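Local coordinates for protein acetyltransferase, GNAT family (Enterococcus faecalis, PDB 1U6M) that probably transfers an acyl group, most likely acetyl from acetyl-CoA, to an acceptor, as is usual for GNAT-family enzymes, at residues 52-57 with 71-76; 149-154 with 167-172; 82-87 with 103-108; 159-164 with 183-188. All coordinates share one frame; numbering follows the deposited sequence.

Contact 1 of 4, residues 52-57 with 71-76; sequences YRYGYQ and IAVGYP
R53 and Y54 lie in a beta turn over the strand 71-76 and meet it through V73 and Y75. The turn is type I, runs from Y52 to G55 and is closed by a backbone hydrogen bond from G55 N to Y52 O. The R53 side chain can be followed outward. Its CB lies over one face of the Y52 ring, offset toward the rim. R53 CG sits 3.9 Å above the plane of the Y54 ring, over its centre, and it also approaches the Y75 ring obliquely. With CG anti to the backbone N (chi1 -173°), the chain is carried across the Y54 ring, and a bend at chi3 (-70°) turns the guanidinium toward D84 and D116. NE makes a salt bridge with D84. R53 NH1 comes 3.4 Å from Y75 OH, but the angle is too poor for a hydrogen bond. Both groups instead bind D116 OD1, R53 by a salt bridge and Y75 by a hydrogen bond. The guanidinium and the Y75 ring are 89° apart, nearly perpendicular. The backbone of R53 also packs tightly, with R53 O 3.1 Å from V73 CG1. Beside it, Y54 CD1 touches both V73 methyls, CG1 at 3.8 Å and CG2 at 4.0 Å. The contact is buried. Strand 112-120 adjoins it through D116 and T117, helix 12-25 packs on Y54 through I15 and V19, and helix 85-93 touches Y52.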
loop_
_atom_site.group_PDB
_atom_site.type_symbol
_atom_site.label_atom_id
_atom_site.label_comp_id
_atom_site.label_asym_id
_atom_site.label_seq_id
_atom_site.Cartn_x
_atom_site.Cartn_y
_atom_site.Cartn_z
ATOM N N TYR A 52 -3.845 -2.840 10.547
ATOM C CA TYR A 52 -3.851 -3.561 9.263
ATOM C C TYR A 52 -3.019 -2.824 8.179
ATOM O O TYR A 52 -3.005 -1.576 8.134
ATOM C CB TYR A 52 -5.294 -3.816 8.794
ATOM C CG TYR A 52 -5.359 -4.593 7.506
ATOM C CD1 TYR A 52 -4.656 -5.813 7.378
ATOM C CD2 TYR A 52 -6.146 -4.142 6.415
ATOM C CE1 TYR A 52 -4.664 -6.527 6.184
ATOM C CE2 TYR A 52 -6.166 -4.879 5.194
ATOM C CZ TYR A 52 -5.419 -6.079 5.116
ATOM O OH TYR A 52 -5.409 -6.830 3.953
ATOM N N ARG A 53 -2.322 -3.600 7.343
ATOM C CA ARG A 53 -1.628 -3.115 6.154
ATOM C C ARG A 53 -2.395 -1.980 5.431
ATOM O O ARG A 53 -1.838 -0.914 5.134
ATOM C CB ARG A 53 -1.384 -4.263 5.201
ATOM C CG ARG A 53 -0.510 -3.857 4.004
ATOM C CD ARG A 53 -0.371 -5.057 3.040
ATOM N NE ARG A 53 0.463 -6.121 3.627
ATOM C CZ ARG A 53 1.788 -6.215 3.435
ATOM N NH1 ARG A 53 2.442 -5.334 2.694
ATOM N NH2 ARG A 53 2.483 -7.189 4.003
ATOM N N TYR A 54 -3.676 -2.212 5.190
ATOM C CA TYR A 54 -4.531 -1.263 4.535
ATOM C C TYR A 54 -5.547 -0.720 5.481
ATOM O O TYR A 54 -6.651 -0.433 5.055
ATOM C CB TYR A 54 -5.252 -1.938 3.328
ATOM C CG TYR A 54 -4.267 -2.526 2.342
ATOM C CD1 TYR A 54 -3.383 -1.711 1.622
ATOM C CD2 TYR A 54 -4.200 -3.889 2.110
ATOM C CE1 TYR A 54 -2.448 -2.267 0.689
ATOM C CE2 TYR A 54 -3.248 -4.426 1.199
ATOM C CZ TYR A 54 -2.402 -3.600 0.515
ATOM O OH TYR A 54 -1.496 -4.124 -0.379
ATOM N N GLY A 55 -5.210 -0.617 6.770
ATOM C CA GLY A 55 -6.071 0.040 7.732
ATOM C C GLY A 55 -6.265 1.479 7.299
ATOM O O GLY A 55 -5.314 2.088 6.807
ATOM N N TYR A 56 -7.462 2.045 7.474
ATOM C CA TYR A 56 -7.657 3.465 7.091
ATOM C C TYR A 56 -6.632 4.413 7.708
ATOM O O TYR A 56 -6.204 5.343 7.087
ATOM C CB TYR A 56 -9.093 3.967 7.265
ATOM C CG TYR A 56 -9.499 4.140 8.700
ATOM C CD1 TYR A 56 -9.273 5.333 9.365
ATOM C CD2 TYR A 56 -10.163 3.120 9.374
ATOM C CE1 TYR A 56 -9.658 5.503 10.686
ATOM C CE2 TYR A 56 -10.540 3.258 10.710
ATOM C CZ TYR A 56 -10.285 4.453 11.361
ATOM O OH TYR A 56 -10.650 4.612 12.701
ATOM N N GLN A 57 -6.170 4.126 8.905
ATOM C CA GLN A 57 -5.221 4.990 9.561
ATOM C C GLN A 57 -3.847 5.047 8.895
ATOM O O GLN A 57 -3.030 5.910 9.216
ATOM C CB GLN A 57 -5.133 4.593 11.008
ATOM C CG GLN A 57 -6.376 5.040 11.709
ATOM C CD GLN A 57 -6.476 4.528 13.130
ATOM O OE1 GLN A 57 -7.594 4.211 13.593
ATOM N NE2 GLN A 57 -5.320 4.456 13.855
ATOM N N ILE A 71 -5.154 5.990 -3.539
ATOM C CA ILE A 71 -4.723 5.901 -2.159
ATOM C C ILE A 71 -3.196 5.727 -2.132
ATOM O O ILE A 71 -2.616 5.155 -3.039
ATOM C CB ILE A 71 -5.431 4.714 -1.426
ATOM C CG1 ILE A 71 -5.036 3.328 -2.008
ATOM C CG2 ILE A 71 -6.957 4.967 -1.339
ATOM C CD1 ILE A 71 -5.767 2.143 -1.321
ATOM N N ALA A 72 -2.565 6.241 -1.092
ATOM C CA ALA A 72 -1.158 6.029 -0.820
ATOM C C ALA A 72 -1.177 5.351 0.520
ATOM O O ALA A 72 -1.819 5.858 1.468
ATOM C CB ALA A 72 -0.430 7.346 -0.693
ATOM N N VAL A 73 -0.479 4.227 0.610
ATOM C CA VAL A 73 -0.457 3.338 1.795
ATOM C C VAL A 73 0.994 3.047 2.246
ATOM O O VAL A 73 1.844 2.713 1.400
ATOM C CB VAL A 73 -1.073 1.935 1.499
ATOM C CG1 VAL A 73 -1.213 1.137 2.870
ATOM C CG2 VAL A 73 -2.398 2.096 0.796
ATOM N N GLY A 74 1.263 3.194 3.547
ATOM C CA GLY A 74 2.588 2.967 4.073
ATOM C C GLY A 74 2.590 2.926 5.606
ATOM O O GLY A 74 1.548 3.195 6.250
ATOM N N TYR A 75 3.765 2.632 6.191
ATOM C CA TYR A 75 3.840 2.345 7.623
ATOM C C TYR A 75 5.296 2.459 8.038
ATOM O O TYR A 75 6.208 2.250 7.184
ATOM C CB TYR A 75 3.273 0.914 7.967
ATOM C CG TYR A 75 3.577 -0.135 6.903
ATOM C CD1 TYR A 75 4.832 -0.777 6.857
ATOM C CD2 TYR A 75 2.617 -0.467 5.923
ATOM C CE1 TYR A 75 5.144 -1.707 5.809
ATOM C CE2 TYR A 75 2.922 -1.399 4.888
ATOM C CZ TYR A 75 4.172 -1.999 4.850
ATOM O OH TYR A 75 4.469 -2.902 3.829
ATOM N N PRO A 76 5.541 2.752 9.344
ATOM C CA PRO A 76 6.931 2.559 9.911
ATOM C C PRO A 76 7.443 1.176 9.598
ATOM O O PRO A 76 6.697 0.255 9.719
ATOM C CB PRO A 76 6.746 2.714 11.408
ATOM C CG PRO A 76 5.472 3.721 11.506
ATOM C CD PRO A 76 4.574 3.319 10.320
#

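Contact 2 of 4, residues 149-154 with 167-172; sequences LGLNVD and KGFKDV
G150 and F169 are the nearest backbone pair, with CA atoms 8.1 Å apart, and no hydrogen bond joins the two segments directly. F169 therefore spans the gap with its side chain. Its CG is anti to the carbonyl carbon (chi1 -78°), and the ring reaches the strand between L149 and L151. L151 covers one face. L151 CD2 lies 3.8 Å from the F169 ring centroid and 20° off the normal, a CH-pi contact. The methyl is shifted toward the rim of the ring, and L151 CD2 is 3.6 Å from F169 CE2. L149 meets the ring in two places. L149 O approaches F169 CE2 obliquely at 3.5 Å, and L149 CD1 lies 3.9 Å from F169 CZ. G150 CA sits at the ring edge, near its plane. All four residues are buried. Just before F169, G168 ends helix 158-165 in a Schellman motif with positive phi, and the chain turns there toward the sheet. Strand 180-188 explains the wide spacing. It bonds to L149, L151 and V153 through K187, M185 and N183, and it separates strands 148-154 and 170-177. These two run parallel and are joined by helix 158-165, so the unit is a beta-alpha-beta crossover with a third strand inserted between its parallel pair. This is the C-terminal arrangement of the GNAT fold, here with F169, just after the helix, packed on L149 and L151 of the first strand.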
loop_
_atom_site.group_PDB
_atom_site.type_symbol
_atom_site.label_atom_id
_atom_site.label_comp_id
_atom_site.label_asym_id
_atom_site.label_seq_id
_atom_site.Cartn_x
_atom_site.Cartn_y
_atom_site.Cartn_z
ATOM N N LEU A 149 11.913 8.173 3.901
ATOM C CA LEU A 149 10.683 7.670 3.322
ATOM C C LEU A 149 11.267 6.660 2.357
ATOM O O LEU A 149 12.151 7.055 1.588
ATOM C CB LEU A 149 10.061 8.779 2.551
ATOM C CG LEU A 149 8.604 9.030 2.256
ATOM C CD1 LEU A 149 8.513 10.167 1.249
ATOM C CD2 LEU A 149 7.925 7.773 1.740
ATOM N N GLY A 150 10.853 5.388 2.376
ATOM C CA GLY A 150 11.494 4.416 1.468
ATOM C C GLY A 150 10.530 3.630 0.607
ATOM O O GLY A 150 9.341 3.647 0.873
ATOM N N LEU A 151 11.027 2.955 -0.431
ATOM C CA LEU A 151 10.148 2.250 -1.380
ATOM C C LEU A 151 10.940 1.209 -2.156
ATOM O O LEU A 151 12.197 1.254 -2.175
ATOM C CB LEU A 151 9.408 3.237 -2.350
ATOM C CG LEU A 151 10.146 4.180 -3.324
ATOM C CD1 LEU A 151 10.742 3.403 -4.494
ATOM C CD2 LEU A 151 9.253 5.261 -3.829
ATOM N N ASN A 152 10.242 0.265 -2.788
ATOM C CA ASN A 152 10.913 -0.665 -3.682
ATOM C C ASN A 152 10.332 -0.432 -5.069
ATOM O O ASN A 152 9.106 -0.271 -5.191
ATOM C CB ASN A 152 10.648 -2.128 -3.311
ATOM C CG ASN A 152 11.247 -2.515 -1.982
ATOM O OD1 ASN A 152 12.416 -2.371 -1.764
ATOM N ND2 ASN A 152 10.419 -2.979 -1.081
ATOM N N VAL A 153 11.203 -0.396 -6.085
ATOM C CA VAL A 153 10.790 -0.346 -7.503
ATOM C C VAL A 153 11.405 -1.536 -8.218
ATOM O O VAL A 153 12.621 -1.729 -8.198
ATOM C CB VAL A 153 11.393 0.847 -8.367
ATOM C CG1 VAL A 153 10.362 1.387 -9.276
ATOM C CG2 VAL A 153 11.991 1.889 -7.582
ATOM N N ASP A 154 10.559 -2.265 -8.922
ATOM C CA ASP A 154 11.003 -3.349 -9.783
ATOM C C ASP A 154 12.020 -2.859 -10.800
ATOM O O ASP A 154 11.813 -1.804 -11.445
ATOM C CB ASP A 154 9.785 -3.954 -10.474
ATOM C CG ASP A 154 10.001 -5.412 -10.861
ATOM O OD1 ASP A 154 11.025 -5.735 -11.560
ATOM O OD2 ASP A 154 9.140 -6.226 -10.443
ATOM N N LYS A 167 11.973 13.066 -7.709
ATOM C CA LYS A 167 11.226 13.535 -6.553
ATOM C C LYS A 167 12.182 13.515 -5.382
ATOM O O LYS A 167 11.778 13.778 -4.281
ATOM C CB LYS A 167 10.057 12.583 -6.248
ATOM C CG LYS A 167 8.670 13.133 -6.541
ATOM C CD LYS A 167 8.463 13.464 -8.011
ATOM C CE LYS A 167 7.177 14.249 -8.229
ATOM N NZ LYS A 167 6.018 13.430 -7.698
ATOM N N GLY A 168 13.435 13.165 -5.627
ATOM C CA GLY A 168 14.469 13.170 -4.580
ATOM C C GLY A 168 14.831 11.819 -3.973
ATOM O O GLY A 168 15.539 11.802 -2.967
ATOM N N PHE A 169 14.306 10.701 -4.528
ATOM C CA PHE A 169 14.643 9.345 -4.073
ATOM C C PHE A 169 16.031 8.875 -4.621
ATOM O O PHE A 169 16.392 9.207 -5.751
ATOM C CB PHE A 169 13.556 8.339 -4.457
ATOM C CG PHE A 169 12.330 8.375 -3.578
ATOM C CD1 PHE A 169 11.269 9.245 -3.862
ATOM C CD2 PHE A 169 12.209 7.503 -2.476
ATOM C CE1 PHE A 169 10.114 9.298 -3.075
ATOM C CE2 PHE A 169 11.052 7.527 -1.659
ATOM C CZ PHE A 169 9.999 8.431 -1.964
ATOM N N LYS A 170 16.785 8.129 -3.801
ATOM C CA LYS A 170 18.141 7.666 -4.111
ATOM C C LYS A 170 18.227 6.185 -3.836
ATOM O O LYS A 170 17.785 5.742 -2.782
ATOM C CB LYS A 170 19.195 8.307 -3.202
ATOM C CG LYS A 170 19.067 9.783 -2.920
ATOM C CD LYS A 170 19.789 10.565 -3.953
ATOM C CE LYS A 170 19.629 12.029 -3.683
ATOM N NZ LYS A 170 19.952 12.730 -4.964
ATOM N N ASP A 171 18.824 5.448 -4.767
ATOM C CA ASP A 171 19.111 4.043 -4.637
ATOM C C ASP A 171 19.912 3.799 -3.392
ATOM O O ASP A 171 20.878 4.502 -3.159
ATOM C CB ASP A 171 19.938 3.580 -5.831
ATOM C CG ASP A 171 19.089 3.235 -7.031
ATOM O OD1 ASP A 171 18.048 3.887 -7.302
ATOM O OD2 ASP A 171 19.488 2.287 -7.726
ATOM N N VAL A 172 19.501 2.805 -2.597
ATOM C CA VAL A 172 20.110 2.481 -1.293
ATOM C C VAL A 172 20.541 0.993 -1.229
ATOM O O VAL A 172 21.622 0.711 -0.756
ATOM C CB VAL A 172 19.170 2.867 -0.121
ATOM C CG1 VAL A 172 19.646 2.252 1.227
ATOM C CG2 VAL A 172 19.039 4.384 -0.013
#

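Contact 3 of 4, residues 82-87 with 103-108; sequences IIDEPL and FIEEET
D84 and E105 bring their carboxylates together in the tight part of this contact. D84 OD2 and E105 OE2 are 3.1 Å apart, and both are acceptors. The side chains come from opposite directions, and the carboxylate planes are only 12° apart. The E105 chain is extended beyond CG (chi2 170°), which carries OE2 to D84. Such a like-charge pair would be expected to repel. Relief probably comes from R53, which makes a salt bridge with D84 OD1, and from two bridging waters. Water 1 donates to D84 OD2 and to F103 O, both at 2.6 Å, which ties the aspartate to the opposite backbone. Water 2 accepts from D84 N at 3.0 Å and donates to E105 OE2 at 2.9 Å. F103 also meets the D84 carboxylate, with F103 CD1 3.8 Å from D84 OD1. Ring and carboxylate planes are 13° apart, but OD1 comes obliquely to the ring, so the groups are not stacked. F103 makes a cation-pi contact with R53 as well. The looser side is that of E105 and F103, which are partly exposed, whereas D84 and I83 are buried. There I83 CG1 only grazes E105 OE2 at 4.2 Å. The contact joins the start of helix 85-93 to the loop before strand 112-120. I83, E107 and T108 rest on Y75 of strand 67-76, and E107 and T108 also touch Y114 of strand 112-120.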
loop_
_atom_site.group_PDB
_atom_site.type_symbol
_atom_site.label_atom_id
_atom_site.label_comp_id
_atom_site.label_asym_id
_atom_site.label_seq_id
_atom_site.Cartn_x
_atom_site.Cartn_y
_atom_site.Cartn_z
ATOM N N ILE A 82 3.547 -7.177 11.783
ATOM C CA ILE A 82 2.238 -7.221 12.398
ATOM C C ILE A 82 1.052 -6.814 11.486
ATOM O O ILE A 82 -0.115 -6.866 11.944
ATOM C CB ILE A 82 2.188 -6.460 13.786
ATOM C CG1 ILE A 82 2.577 -4.970 13.683
ATOM C CG2 ILE A 82 3.121 -7.097 14.760
ATOM C CD1 ILE A 82 1.371 -3.993 13.705
ATOM N N ILE A 83 1.327 -6.437 10.218
ATOM C CA ILE A 83 0.332 -5.721 9.379
ATOM C C ILE A 83 -0.781 -6.597 8.741
ATOM O O ILE A 83 -1.901 -6.140 8.473
ATOM C CB ILE A 83 1.025 -4.764 8.295
ATOM C CG1 ILE A 83 2.059 -5.536 7.471
ATOM C CG2 ILE A 83 1.521 -3.415 8.978
ATOM C CD1 ILE A 83 2.691 -4.752 6.354
ATOM N N ASP A 84 -0.460 -7.863 8.540
ATOM C CA ASP A 84 -1.376 -8.846 7.925
ATOM C C ASP A 84 -2.243 -9.629 8.887
ATOM O O ASP A 84 -3.240 -10.245 8.450
ATOM C CB ASP A 84 -0.623 -9.796 7.014
ATOM C CG ASP A 84 -0.086 -9.088 5.734
ATOM O OD1 ASP A 84 -0.787 -8.206 5.142
ATOM O OD2 ASP A 84 1.043 -9.429 5.325
ATOM N N GLU A 85 -1.892 -9.564 10.183
ATOM C CA GLU A 85 -2.650 -10.224 11.257
ATOM C C GLU A 85 -4.139 -9.914 11.221
ATOM O O GLU A 85 -4.914 -10.845 11.260
ATOM C CB GLU A 85 -2.139 -9.928 12.694
ATOM C CG GLU A 85 -0.672 -10.240 12.976
ATOM C CD GLU A 85 -0.292 -10.026 14.462
ATOM O OE1 GLU A 85 -1.159 -9.603 15.269
ATOM O OE2 GLU A 85 0.849 -10.303 14.834
ATOM N N PRO A 86 -4.538 -8.614 11.206
ATOM C CA PRO A 86 -5.976 -8.301 11.082
ATOM C C PRO A 86 -6.760 -9.063 9.991
ATOM O O PRO A 86 -7.898 -9.490 10.269
ATOM C CB PRO A 86 -5.969 -6.782 10.863
ATOM C CG PRO A 86 -4.787 -6.331 11.737
ATOM C CD PRO A 86 -3.749 -7.364 11.388
ATOM N N LEU A 87 -6.174 -9.240 8.797
ATOM C CA LEU A 87 -6.867 -9.986 7.716
ATOM C C LEU A 87 -7.012 -11.484 8.088
ATOM O O LEU A 87 -8.025 -12.088 7.788
ATOM C CB LEU A 87 -6.141 -9.904 6.358
ATOM C CG LEU A 87 -6.952 -9.828 5.056
ATOM C CD1 LEU A 87 -6.293 -10.419 3.718
ATOM C CD2 LEU A 87 -8.486 -10.106 5.144
ATOM N N PHE A 103 1.317 -11.650 1.634
ATOM C CA PHE A 103 2.638 -11.105 1.216
ATOM C C PHE A 103 3.791 -11.683 1.993
ATOM O O PHE A 103 3.713 -11.902 3.201
ATOM C CB PHE A 103 2.664 -9.575 1.360
ATOM C CG PHE A 103 1.443 -8.897 0.825
ATOM C CD1 PHE A 103 0.269 -8.862 1.575
ATOM C CD2 PHE A 103 1.464 -8.272 -0.413
ATOM C CE1 PHE A 103 -0.862 -8.242 1.099
ATOM C CE2 PHE A 103 0.327 -7.618 -0.883
ATOM C CZ PHE A 103 -0.838 -7.623 -0.129
ATOM N N ILE A 104 4.892 -11.865 1.305
ATOM C CA ILE A 104 6.173 -12.056 1.981
ATOM C C ILE A 104 6.627 -10.708 2.568
ATOM O O ILE A 104 6.651 -9.700 1.878
ATOM C CB ILE A 104 7.191 -12.751 1.068
ATOM C CG1 ILE A 104 6.529 -14.002 0.438
ATOM C CG2 ILE A 104 8.413 -13.176 1.865
ATOM C CD1 ILE A 104 7.449 -14.829 -0.433
ATOM N N GLU A 105 6.872 -10.692 3.878
ATOM C CA GLU A 105 7.027 -9.453 4.677
ATOM C C GLU A 105 8.520 -9.088 4.839
ATOM O O GLU A 105 9.024 -8.895 5.960
ATOM C CB GLU A 105 6.321 -9.579 6.059
ATOM C CG GLU A 105 4.769 -9.668 6.052
ATOM C CD GLU A 105 4.171 -10.033 7.435
ATOM O OE1 GLU A 105 4.861 -10.760 8.204
ATOM O OE2 GLU A 105 3.014 -9.606 7.756
ATOM N N GLU A 106 9.222 -9.006 3.709
ATOM C CA GLU A 106 10.667 -8.785 3.758
ATOM C C GLU A 106 11.168 -7.606 2.888
ATOM O O GLU A 106 12.230 -7.691 2.262
ATOM C CB GLU A 106 11.397 -10.101 3.442
ATOM C CG GLU A 106 11.264 -11.178 4.569
ATOM C CD GLU A 106 11.547 -12.613 4.086
ATOM O OE1 GLU A 106 11.636 -12.856 2.860
ATOM O OE2 GLU A 106 11.669 -13.505 4.953
ATOM N N GLU A 107 10.426 -6.500 2.888
ATOM C CA GLU A 107 10.664 -5.482 1.890
ATOM C C GLU A 107 11.148 -4.112 2.409
ATOM O O GLU A 107 11.581 -3.276 1.633
ATOM C CB GLU A 107 9.459 -5.381 0.945
ATOM C CG GLU A 107 8.116 -5.138 1.579
ATOM C CD GLU A 107 6.960 -5.372 0.600
ATOM O OE1 GLU A 107 5.909 -4.698 0.644
ATOM O OE2 GLU A 107 7.102 -6.265 -0.229
ATOM N N THR A 108 11.094 -3.913 3.721
ATOM C CA THR A 108 11.485 -2.647 4.337
ATOM C C THR A 108 12.926 -2.632 4.844
ATOM O O THR A 108 13.513 -3.686 5.028
ATOM C CB THR A 108 10.522 -2.208 5.476
ATOM O OG1 THR A 108 10.791 -2.970 6.670
ATOM C CG2 THR A 108 9.076 -2.362 5.058
HETATM O O HOH W 1 1.753 -11.926 4.926
HETATM O O HOH W 2 1.219 -9.815 10.029
#

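Contact 4 of 4, residues 159-164 with 183-188; sequences GARKLY and NHMQKE
M185 makes the apolar part of the contact, reaching from segment 183-188 of strand 180-188 toward R161 and Y164 on the helix. M185 SD lies 4.0 Å from R161 CG and 4.1 Å from Y164 CB, at the edge of the tyrosine ring and near its plane. The chain bends at the end (chi3 79°), which brings M185 CE within 4.1 Å of R161 O. The polar part involves R161 and N183. The arginine is extended from CG to NE and crosses N183 at about a right angle. The end of the N183 side chain lies beside R161 CD and NH1, with guanidinium and amide planes 53° apart. The strong partner of R161 is D171, which binds NH2 in a salt bridge. The backbones stay apart, with the axes of segments 159-164 and 183-188 10.6 Å from each other and only 16° from parallel. A sulfate, probably from the crystallisation liquor, sits about 3 Å from the nearest atom of the Y164 side chain. Across these segments the contact is mainly apolar, probably van der Waals packing around the M185 thioether. The polar element is R161, whose charge is met by D171 on the edge strand.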
loop_
_atom_site.group_PDB
_atom_site.type_symbol
_atom_site.label_atom_id
_atom_site.label_comp_id
_atom_site.label_asym_id
_atom_site.label_seq_id
_atom_site.Cartn_x
_atom_site.Cartn_y
_atom_site.Cartn_z
ATOM N N GLY A 159 10.913 3.428 -15.721
ATOM C CA GLY A 159 10.102 4.623 -15.744
ATOM C C GLY A 159 9.692 5.100 -14.359
ATOM O O GLY A 159 9.777 6.295 -14.086
ATOM N N ALA A 160 9.288 4.166 -13.474
ATOM C CA ALA A 160 8.828 4.517 -12.138
ATOM C C ALA A 160 10.025 4.974 -11.394
ATOM O O ALA A 160 9.971 5.960 -10.673
ATOM C CB ALA A 160 8.169 3.335 -11.420
ATOM N N ARG A 161 11.121 4.272 -11.599
ATOM C CA ARG A 161 12.337 4.612 -10.913
ATOM C C ARG A 161 12.834 6.027 -11.238
ATOM O O ARG A 161 13.285 6.760 -10.305
ATOM C CB ARG A 161 13.409 3.539 -11.132
ATOM C CG ARG A 161 14.744 4.020 -10.728
ATOM C CD ARG A 161 15.809 2.932 -10.669
ATOM N NE ARG A 161 17.031 3.637 -10.286
ATOM C CZ ARG A 161 18.276 3.257 -10.558
ATOM N NH1 ARG A 161 18.535 2.110 -11.204
ATOM N NH2 ARG A 161 19.275 4.036 -10.163
ATOM N N LYS A 162 12.734 6.431 -12.524
ATOM C CA LYS A 162 12.983 7.829 -12.938
ATOM C C LYS A 162 12.051 8.842 -12.267
ATOM O O LYS A 162 12.478 9.949 -11.854
ATOM C CB LYS A 162 12.826 7.980 -14.456
ATOM C CG LYS A 162 13.764 9.021 -15.113
ATOM C CD LYS A 162 13.741 10.375 -14.455
ATOM C CE LYS A 162 14.626 11.426 -15.181
ATOM N NZ LYS A 162 16.042 10.985 -15.410
ATOM N N LEU A 163 10.777 8.491 -12.207
ATOM C CA LEU A 163 9.787 9.295 -11.496
ATOM C C LEU A 163 10.273 9.564 -10.037
ATOM O O LEU A 163 10.323 10.710 -9.591
ATOM C CB LEU A 163 8.416 8.556 -11.491
ATOM C CG LEU A 163 7.106 9.360 -11.306
ATOM C CD1 LEU A 163 5.984 8.516 -10.695
ATOM C CD2 LEU A 163 7.268 10.658 -10.549
ATOM N N TYR A 164 10.664 8.512 -9.305
ATOM C CA TYR A 164 11.077 8.658 -7.892
ATOM C C TYR A 164 12.386 9.420 -7.746
ATOM O O TYR A 164 12.512 10.310 -6.849
ATOM C CB TYR A 164 11.179 7.291 -7.205
ATOM C CG TYR A 164 9.958 6.431 -7.377
ATOM C CD1 TYR A 164 10.074 5.044 -7.618
ATOM C CD2 TYR A 164 8.670 6.983 -7.290
ATOM C CE1 TYR A 164 8.936 4.241 -7.724
ATOM C CE2 TYR A 164 7.505 6.167 -7.417
ATOM C CZ TYR A 164 7.662 4.821 -7.633
ATOM O OH TYR A 164 6.536 4.023 -7.761
ATOM N N ASN A 183 14.969 -2.261 -6.751
ATOM C CA ASN A 183 15.781 -1.190 -6.127
ATOM C C ASN A 183 15.067 -0.627 -4.896
ATOM O O ASN A 183 13.932 -0.131 -4.992
ATOM C CB ASN A 183 16.031 -0.006 -7.097
ATOM C CG ASN A 183 16.859 -0.395 -8.312
ATOM O OD1 ASN A 183 18.057 -0.626 -8.193
ATOM N ND2 ASN A 183 16.219 -0.444 -9.503
ATOM N N HIS A 184 15.732 -0.648 -3.746
ATOM C CA HIS A 184 15.158 0.023 -2.593
ATOM C C HIS A 184 15.744 1.417 -2.602
ATOM O O HIS A 184 16.963 1.567 -2.676
ATOM C CB HIS A 184 15.422 -0.720 -1.287
ATOM C CG HIS A 184 14.563 -0.270 -0.142
ATOM N ND1 HIS A 184 14.887 0.812 0.659
ATOM C CD2 HIS A 184 13.395 -0.758 0.345
ATOM C CE1 HIS A 184 13.954 0.970 1.587
ATOM N NE2 HIS A 184 13.039 0.031 1.421
ATOM N N MET A 185 14.856 2.424 -2.602
ATOM C CA MET A 185 15.213 3.815 -2.699
ATOM C C MET A 185 14.719 4.554 -1.444
ATOM O O MET A 185 13.759 4.137 -0.809
ATOM C CB MET A 185 14.618 4.437 -3.961
ATOM C CG MET A 185 14.899 3.682 -5.309
ATOM S SD MET A 185 14.171 4.532 -6.777
ATOM C CE MET A 185 15.423 5.819 -6.994
ATOM N N GLN A 186 15.410 5.605 -1.030
ATOM C CA GLN A 186 14.954 6.401 0.099
ATOM C C GLN A 186 15.083 7.841 -0.229
ATOM O O GLN A 186 15.895 8.225 -1.045
ATOM C CB GLN A 186 15.767 6.119 1.348
ATOM C CG GLN A 186 15.608 4.701 1.834
ATOM C CD GLN A 186 16.188 4.479 3.204
ATOM O OE1 GLN A 186 15.705 3.651 3.945
ATOM N NE2 GLN A 186 17.215 5.235 3.543
ATOM N N LYS A 187 14.284 8.647 0.430
ATOM C CA LYS A 187 14.347 10.069 0.294
ATOM C C LYS A 187 14.404 10.603 1.692
ATOM O O LYS A 187 13.619 10.207 2.526
ATOM C CB LYS A 187 13.076 10.559 -0.390
ATOM C CG LYS A 187 12.976 12.024 -0.423
ATOM C CD LYS A 187 11.688 12.508 -1.037
ATOM C CE LYS A 187 11.692 14.061 -1.010
ATOM N NZ LYS A 187 10.498 14.452 -1.664
ATOM N N GLU A 188 15.328 11.507 1.951
ATOM C CA GLU A 188 15.452 12.125 3.268
ATOM C C GLU A 188 14.286 13.087 3.584
ATOM O O GLU A 188 13.758 13.776 2.712
ATOM C CB GLU A 188 16.811 12.830 3.406
ATOM C CG GLU A 188 18.028 11.889 3.581
ATOM C CD GLU A 188 19.409 12.650 3.612
ATOM O OE1 GLU A 188 19.408 13.929 3.573
ATOM O OE2 GLU A 188 20.481 11.955 3.674
#

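How the contacts relate
Along the chain contact 1 comes first, then contact 3, and then contacts 2 and 4, whose segments alternate. Contacts 1 and 3 have centres 11 Å apart and are joined through R53. They lie at the loops around strand 67-76 and helix 85-93. Contacts 2 and 4 have centres 3 Å apart and lie at the C-terminal strands 148-154, 180-188 and 170-177, with helix 158-165 packed on them. Contacts 1 and 2, with centres 18 Å apart, do not touch but reach the same seven-stranded sheet. A probable hydrogen bond from N152 ND2 to E107 O joins contact 3 to contact 2, and E107 and T108 also pack on H184 of contact 4.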